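Local coordinates for protein peptidoglycan N-acetylglucosamine deacetylase (Bacillus cereus, PDB 4L1G) that removes the acetyl group from N-acetylglucosamine residues of bacterial peptidoglycan by zinc-dependent hydrolysis, and also acts on soluble chitin and N-acetylchitooligomers, at residues A[75-80]-A[220-225]; A[101-106]-A[254-259]. All coordinates share one frame; numbering follows the deposited sequence.

Contact 1: residues A[75-80]-A[220-225]; sequences VALTFD and SVILQH. With ACT (acetate ion), chain F.
Residues 75-80 and 220-225 run side by side as parallel strands, their axes 4.4 Å apart at closest approach and their directions differing by 35°. Ala-76 N donates to Ser-220 O and Ile-222 N returns a bond to Ala-76 O, the latter nearly straight. The ladder continues from Gln-224 N to Thr-78 O, and ends with Asp-80 N giving its hydrogen to Gln-224 O. Midway, Ile-222 O is gripped twice by one residue: Thr-78 N reaches it from one face of the carbonyl plane at 3.2 Å and Thr-78 OG1 from the other at 2.6 Å. Thr-78 holds OG1 between its backbone N and carbonyl carbon (chi1 68°), which turns the hydroxyl onto the neighbouring strand.

On the face bearing Leu-77 and Phe-79, Gln-224 lies alongside the aromatic side chain, with Gln-224 OE1 3.4 Å from Phe-79 CE2 and the amide inclined 39° to the ring. A water lies within hydrogen-bonding distance of Gln-224 OE1 and Thr-78 O, while Gln-224 NE2 bonds to Ser-235. The face bearing Thr-78 and Asp-80 leads to the predicted catalytic pair. Leu-223 CD1 packs against the carboxylate of Asp-80, the predicted proton acceptor, 3.3 Å from Asp-80 OD2. His-225, the predicted proton donor, gives its NE2 hydrogen to OXT (2.9 Å) of an acetate ion, probably from the crystallisation liquor, which meets the imidazole at its edge, and Asp-80 OD1 forms a salt bridge with Arg-169.

Strand 74-80 also pairs with 103-106 and 252-253, and 221-225 with 195-196, within the parallel barrel of this polysaccharide deacetylase; helix 233-248 packs on Leu-77, Phe-79 and Gln-224, and helix 89-97 on Leu-77 and Phe-79.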
loop_
_atom_site.group_PDB
_atom_site.type_symbol
_atom_site.label_atom_id
_atom_site.label_comp_id
_atom_site.label_asym_id
_atom_site.label_seq_id
_atom_site.Cartn_x
_atom_site.Cartn_y
_atom_site.Cartn_z
ATOM N N VAL A 75 10.924 7.751 -2.779
ATOM C CA VAL A 75 9.907 6.891 -3.368
ATOM C C VAL A 75 9.293 6.037 -2.267
ATOM O O VAL A 75 9.830 5.958 -1.163
ATOM C CB VAL A 75 10.484 5.971 -4.460
ATOM C CG1 VAL A 75 11.107 6.794 -5.579
ATOM C CG2 VAL A 75 11.501 5.012 -3.867
ATOM N N ALA A 76 8.167 5.400 -2.566
ATOM C CA ALA A 76 7.466 4.610 -1.562
ATOM C C ALA A 76 7.111 3.212 -2.060
ATOM O O ALA A 76 6.443 3.057 -3.083
ATOM C CB ALA A 76 6.209 5.341 -1.093
ATOM N N LEU A 77 7.571 2.199 -1.331
ATOM C CA LEU A 77 7.153 0.824 -1.575
ATOM C C LEU A 77 5.845 0.554 -0.838
ATOM O O LEU A 77 5.717 0.869 0.346
ATOM C CB LEU A 77 8.220 -0.162 -1.098
ATOM C CG LEU A 77 9.531 -0.245 -1.879
ATOM C CD1 LEU A 77 10.580 -1.009 -1.084
ATOM C CD2 LEU A 77 9.305 -0.898 -3.231
ATOM N N THR A 78 4.870 -0.010 -1.543
ATOM C CA THR A 78 3.611 -0.406 -0.918
ATOM C C THR A 78 3.266 -1.838 -1.301
ATOM O O THR A 78 3.593 -2.289 -2.400
ATOM C CB THR A 78 2.442 0.528 -1.305
ATOM O OG1 THR A 78 2.124 0.361 -2.692
ATOM C CG2 THR A 78 2.795 1.988 -1.031
ATOM N N PHE A 79 2.609 -2.550 -0.388
ATOM C CA PHE A 79 2.262 -3.953 -0.600
ATOM C C PHE A 79 0.795 -4.218 -0.256
ATOM O O PHE A 79 0.333 -3.880 0.835
ATOM C CB PHE A 79 3.177 -4.856 0.232
ATOM C CG PHE A 79 4.644 -4.671 -0.057
ATOM C CD1 PHE A 79 5.393 -3.740 0.649
ATOM C CD2 PHE A 79 5.273 -5.426 -1.031
ATOM C CE1 PHE A 79 6.743 -3.565 0.384
ATOM C CE2 PHE A 79 6.622 -5.257 -1.301
ATOM C CZ PHE A 79 7.358 -4.323 -0.591
ATOM N N ASP A 80 0.071 -4.833 -1.189
ATOM C CA ASP A 80 -1.369 -5.043 -1.044
ATOM C C ASP A 80 -1.753 -6.476 -0.687
ATOM O O ASP A 80 -1.013 -7.416 -0.981
ATOM C CB ASP A 80 -2.087 -4.655 -2.338
ATOM C CG ASP A 80 -2.276 -3.162 -2.477
ATOM O OD1 ASP A 80 -1.770 -2.408 -1.619
ATOM O OD2 ASP A 80 -2.932 -2.742 -3.453
ATOM N N SER A 220 7.476 8.608 -6.808
ATOM C CA SER A 220 6.821 7.386 -7.276
ATOM C C SER A 220 6.274 6.514 -6.143
ATOM O O SER A 220 6.956 6.261 -5.145
ATOM C CB SER A 220 7.769 6.554 -8.148
ATOM O OG SER A 220 8.022 7.190 -9.390
ATOM N N VAL A 221 5.035 6.064 -6.308
ATOM C CA VAL A 221 4.454 5.075 -5.412
ATOM C C VAL A 221 4.369 3.742 -6.144
ATOM O O VAL A 221 3.645 3.605 -7.130
ATOM C CB VAL A 221 3.063 5.499 -4.907
ATOM C CG1 VAL A 221 2.436 4.385 -4.083
ATOM C CG2 VAL A 221 3.165 6.779 -4.091
ATOM N N ILE A 222 5.127 2.766 -5.659
ATOM C CA ILE A 222 5.243 1.467 -6.313
ATOM C C ILE A 222 4.228 0.476 -5.743
ATOM O O ILE A 222 3.982 0.461 -4.536
ATOM C CB ILE A 222 6.676 0.914 -6.151
ATOM C CG1 ILE A 222 7.694 1.945 -6.654
ATOM C CG2 ILE A 222 6.840 -0.411 -6.878
ATOM C CD1 ILE A 222 9.122 1.659 -6.235
ATOM N N LEU A 223 3.634 -0.337 -6.615
ATOM C CA LEU A 223 2.647 -1.329 -6.190
ATOM C C LEU A 223 3.158 -2.763 -6.293
ATOM O O LEU A 223 3.493 -3.241 -7.378
ATOM C CB LEU A 223 1.354 -1.200 -6.998
ATOM C CG LEU A 223 0.314 -2.299 -6.741
ATOM C CD1 LEU A 223 -0.261 -2.186 -5.337
ATOM C CD2 LEU A 223 -0.797 -2.274 -7.779
ATOM N N GLN A 224 3.205 -3.442 -5.152
ATOM C CA GLN A 224 3.469 -4.875 -5.113
ATOM C C GLN A 224 2.407 -5.573 -4.264
ATOM O O GLN A 224 1.589 -4.914 -3.620
ATOM C CB GLN A 224 4.869 -5.154 -4.569
ATOM C CG GLN A 224 5.977 -4.855 -5.559
ATOM C CD GLN A 224 7.351 -4.939 -4.936
ATOM O OE1 GLN A 224 7.767 -4.039 -4.206
ATOM N NE2 GLN A 224 8.065 -6.023 -5.219
ATOM N N HIS A 225 2.418 -6.903 -4.266
ATOM C CA HIS A 225 1.405 -7.667 -3.546
ATOM C C HIS A 225 2.002 -8.699 -2.595
ATOM O O HIS A 225 3.093 -9.218 -2.823
ATOM C CB HIS A 225 0.456 -8.368 -4.526
ATOM C CG HIS A 225 -0.404 -7.430 -5.315
ATOM N ND1 HIS A 225 -0.003 -6.878 -6.513
ATOM C CD2 HIS A 225 -1.646 -6.944 -5.075
ATOM C CE1 HIS A 225 -0.959 -6.094 -6.978
ATOM N NE2 HIS A 225 -1.968 -6.116 -6.124
HETATM C C ACT F . -5.150 -3.940 -5.766
HETATM O O ACT F . -5.936 -4.616 -6.463
HETATM O OXT ACT F . -4.231 -4.578 -5.211
HETATM C CH3 ACT F . -5.299 -2.455 -5.604
HETATM O O HOH W 1 6.196 -1.835 -3.790
#

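Contact 2: residues A[101-106]-A[254-259]; sequences KATFFL and VTLPSM
Lys-101 and Ala-102 approach Val-254 and Thr-255, with Ala-102 CA and Thr-255 CA 5.3 Å apart, before the first segment continues as strand 103-106 and the second turns into the short helix 256-259. One direct hydrogen bond joins the two: Leu-256 N donates to Thr-103 OG1 over 3.2 Å, with an angle of 158° at the hydrogen. Thr-103 carries this hydroxyl opposite its own carbonyl carbon (chi1 -52°), which brings OG1 to the start of the helix while CG2 lies near Leu-256 CG and CD1.

Two waters bridge the segments beside that bond. The first lies between Lys-101 O and Val-254 O, the second between Val-254 O and Thr-103 OG1, 2.6 Å from the latter; Thr-103 OG1 meets both the Leu-256 N-H and this second water. Thr-255 occupies the N-cap position, and its carbonyl O accepts from Met-259 N in the first helical turn. In the (beta/alpha) barrel of this NodB-type domain, the contact joins the start of strand 103-106, which lies between strands 74-80 and 127-130, to the short helix that follows strand 252-253.

The apolar part lies at both ends of this polar junction. Thr-255 CG2 rests 3.7 Å from Lys-101 CB, near the base of the lysine; the rest of that chain bends away at chi2 and carries NZ to Glu-124 O. Leu-256 crosses Phe-105 at about a right angle, its CD1 meeting the ring at the edge, near the ring plane, 3.6 Å from Phe-105 CZ. Leu-256 also packs on Ala-76 and Phe-167, and Phe-105 touches Phe-167, Arg-169 and the zinc ligand His-131.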
loop_
_atom_site.group_PDB
_atom_site.type_symbol
_atom_site.label_atom_id
_atom_site.label_comp_id
_atom_site.label_asym_id
_atom_site.label_seq_id
_atom_site.Cartn_x
_atom_site.Cartn_y
_atom_site.Cartn_z
ATOM N N LYS A 101 11.652 1.186 5.295
ATOM C CA LYS A 101 10.285 1.024 5.762
ATOM C C LYS A 101 9.350 1.098 4.564
ATOM O O LYS A 101 9.635 1.792 3.586
ATOM C CB LYS A 101 9.924 2.115 6.772
ATOM C CG LYS A 101 10.928 2.287 7.901
ATOM C CD LYS A 101 11.046 1.033 8.744
ATOM C CE LYS A 101 12.050 1.229 9.868
ATOM N NZ LYS A 101 12.232 -0.013 10.665
ATOM N N ALA A 102 8.235 0.380 4.638
ATOM C CA ALA A 102 7.250 0.398 3.568
ATOM C C ALA A 102 5.850 0.566 4.138
ATOM O O ALA A 102 5.672 0.710 5.348
ATOM C CB ALA A 102 7.340 -0.873 2.738
ATOM N N THR A 103 4.859 0.544 3.256
ATOM C CA THR A 103 3.473 0.694 3.663
ATOM C C THR A 103 2.682 -0.536 3.242
ATOM O O THR A 103 2.780 -0.985 2.098
ATOM C CB THR A 103 2.849 1.961 3.048
ATOM O OG1 THR A 103 3.689 3.088 3.329
ATOM C CG2 THR A 103 1.463 2.213 3.622
ATOM N N PHE A 104 1.909 -1.086 4.172
ATOM C CA PHE A 104 1.142 -2.298 3.908
ATOM C C PHE A 104 -0.364 -2.053 3.948
ATOM O O PHE A 104 -0.924 -1.725 4.995
ATOM C CB PHE A 104 1.511 -3.396 4.909
ATOM C CG PHE A 104 2.891 -3.953 4.716
ATOM C CD1 PHE A 104 4.002 -3.268 5.181
ATOM C CD2 PHE A 104 3.076 -5.167 4.078
ATOM C CE1 PHE A 104 5.276 -3.783 5.007
ATOM C CE2 PHE A 104 4.346 -5.687 3.900
ATOM C CZ PHE A 104 5.448 -4.994 4.366
ATOM N N PHE A 105 -1.017 -2.217 2.803
ATOM C CA PHE A 105 -2.469 -2.127 2.743
ATOM C C PHE A 105 -3.076 -3.503 2.986
ATOM O O PHE A 105 -3.084 -4.359 2.100
ATOM C CB PHE A 105 -2.925 -1.544 1.405
ATOM C CG PHE A 105 -2.663 -0.070 1.272
ATOM C CD1 PHE A 105 -1.571 0.393 0.555
ATOM C CD2 PHE A 105 -3.500 0.852 1.881
ATOM C CE1 PHE A 105 -1.324 1.751 0.438
ATOM C CE2 PHE A 105 -3.261 2.210 1.768
ATOM C CZ PHE A 105 -2.169 2.661 1.045
ATOM N N LEU A 106 -3.574 -3.710 4.200
ATOM C CA LEU A 106 -4.021 -5.029 4.629
ATOM C C LEU A 106 -5.522 -5.236 4.453
ATOM O O LEU A 106 -6.315 -4.323 4.675
ATOM C CB LEU A 106 -3.641 -5.260 6.093
ATOM C CG LEU A 106 -2.172 -5.052 6.466
ATOM C CD1 LEU A 106 -1.966 -5.292 7.955
ATOM C CD2 LEU A 106 -1.260 -5.943 5.635
ATOM N N VAL A 254 10.587 5.842 1.670
ATOM C CA VAL A 254 9.805 6.397 2.766
ATOM C C VAL A 254 8.435 5.729 2.864
ATOM O O VAL A 254 8.033 4.971 1.978
ATOM C CB VAL A 254 9.596 7.918 2.597
ATOM C CG1 VAL A 254 10.936 8.652 2.570
ATOM C CG2 VAL A 254 8.791 8.208 1.335
ATOM N N THR A 255 7.724 6.013 3.949
ATOM C CA THR A 255 6.351 5.556 4.107
ATOM C C THR A 255 5.412 6.612 3.540
ATOM O O THR A 255 5.824 7.746 3.296
ATOM C CB THR A 255 5.999 5.330 5.581
ATOM O OG1 THR A 255 6.069 6.578 6.283
ATOM C CG2 THR A 255 6.963 4.343 6.217
ATOM N N LEU A 256 4.152 6.244 3.336
ATOM C CA LEU A 256 3.172 7.185 2.799
ATOM C C LEU A 256 2.920 8.420 3.681
ATOM O O LEU A 256 2.896 9.539 3.165
ATOM C CB LEU A 256 1.860 6.481 2.437
ATOM C CG LEU A 256 1.953 5.515 1.256
ATOM C CD1 LEU A 256 0.568 5.051 0.834
ATOM C CD2 LEU A 256 2.697 6.162 0.088
ATOM N N PRO A 257 2.728 8.231 5.005
ATOM C CA PRO A 257 2.541 9.425 5.837
ATOM C C PRO A 257 3.730 10.377 5.772
ATOM O O PRO A 257 3.552 11.590 5.880
ATOM C CB PRO A 257 2.379 8.853 7.255
ATOM C CG PRO A 257 2.814 7.431 7.172
ATOM C CD PRO A 257 2.514 6.997 5.782
ATOM N N SER A 258 4.925 9.829 5.586
ATOM C CA SER A 258 6.114 10.649 5.414
ATOM C C SER A 258 6.080 11.366 4.069
ATOM O O SER A 258 6.336 12.566 3.988
ATOM C CB SER A 258 7.375 9.795 5.528
ATOM O OG SER A 258 8.527 10.553 5.206
ATOM N N MET A 259 5.756 10.624 3.015
ATOM C CA MET A 259 5.700 11.185 1.670
ATOM C C MET A 259 4.660 12.296 1.554
ATOM O O MET A 259 4.893 13.315 0.900
ATOM C CB MET A 259 5.417 10.086 0.639
ATOM C CG MET A 259 5.020 10.611 -0.732
ATOM S SD MET A 259 4.888 9.321 -1.987
ATOM C CE MET A 259 6.618 8.933 -2.262
HETATM O O HOH W 2 9.087 2.728 0.899
HETATM O O HOH W 3 5.763 3.158 1.724
#

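Contacts 1 and 2 have centres about 8 Å apart and meet through strand 74-80, the immediate neighbour of strand 103-106 in the parallel sheet. Phe-79 O and Phe-105 N, 2.9 Å apart, probably form a hydrogen bond between the two strands; Val-75 O and Val-254 N, also 2.9 Å apart, probably form another, to the segment 254-259, toward the start of residues 75-80. Near the active site, Asp-80 OD1 packs 3.3 Å from Phe-105 CB. Contact 1 supplies the predicted acid-base pair, whereas contact 2 brings in Phe-105, whose side chain comes within about 4 Å of that of His-131, which with Asp-81 and His-135 binds zinc.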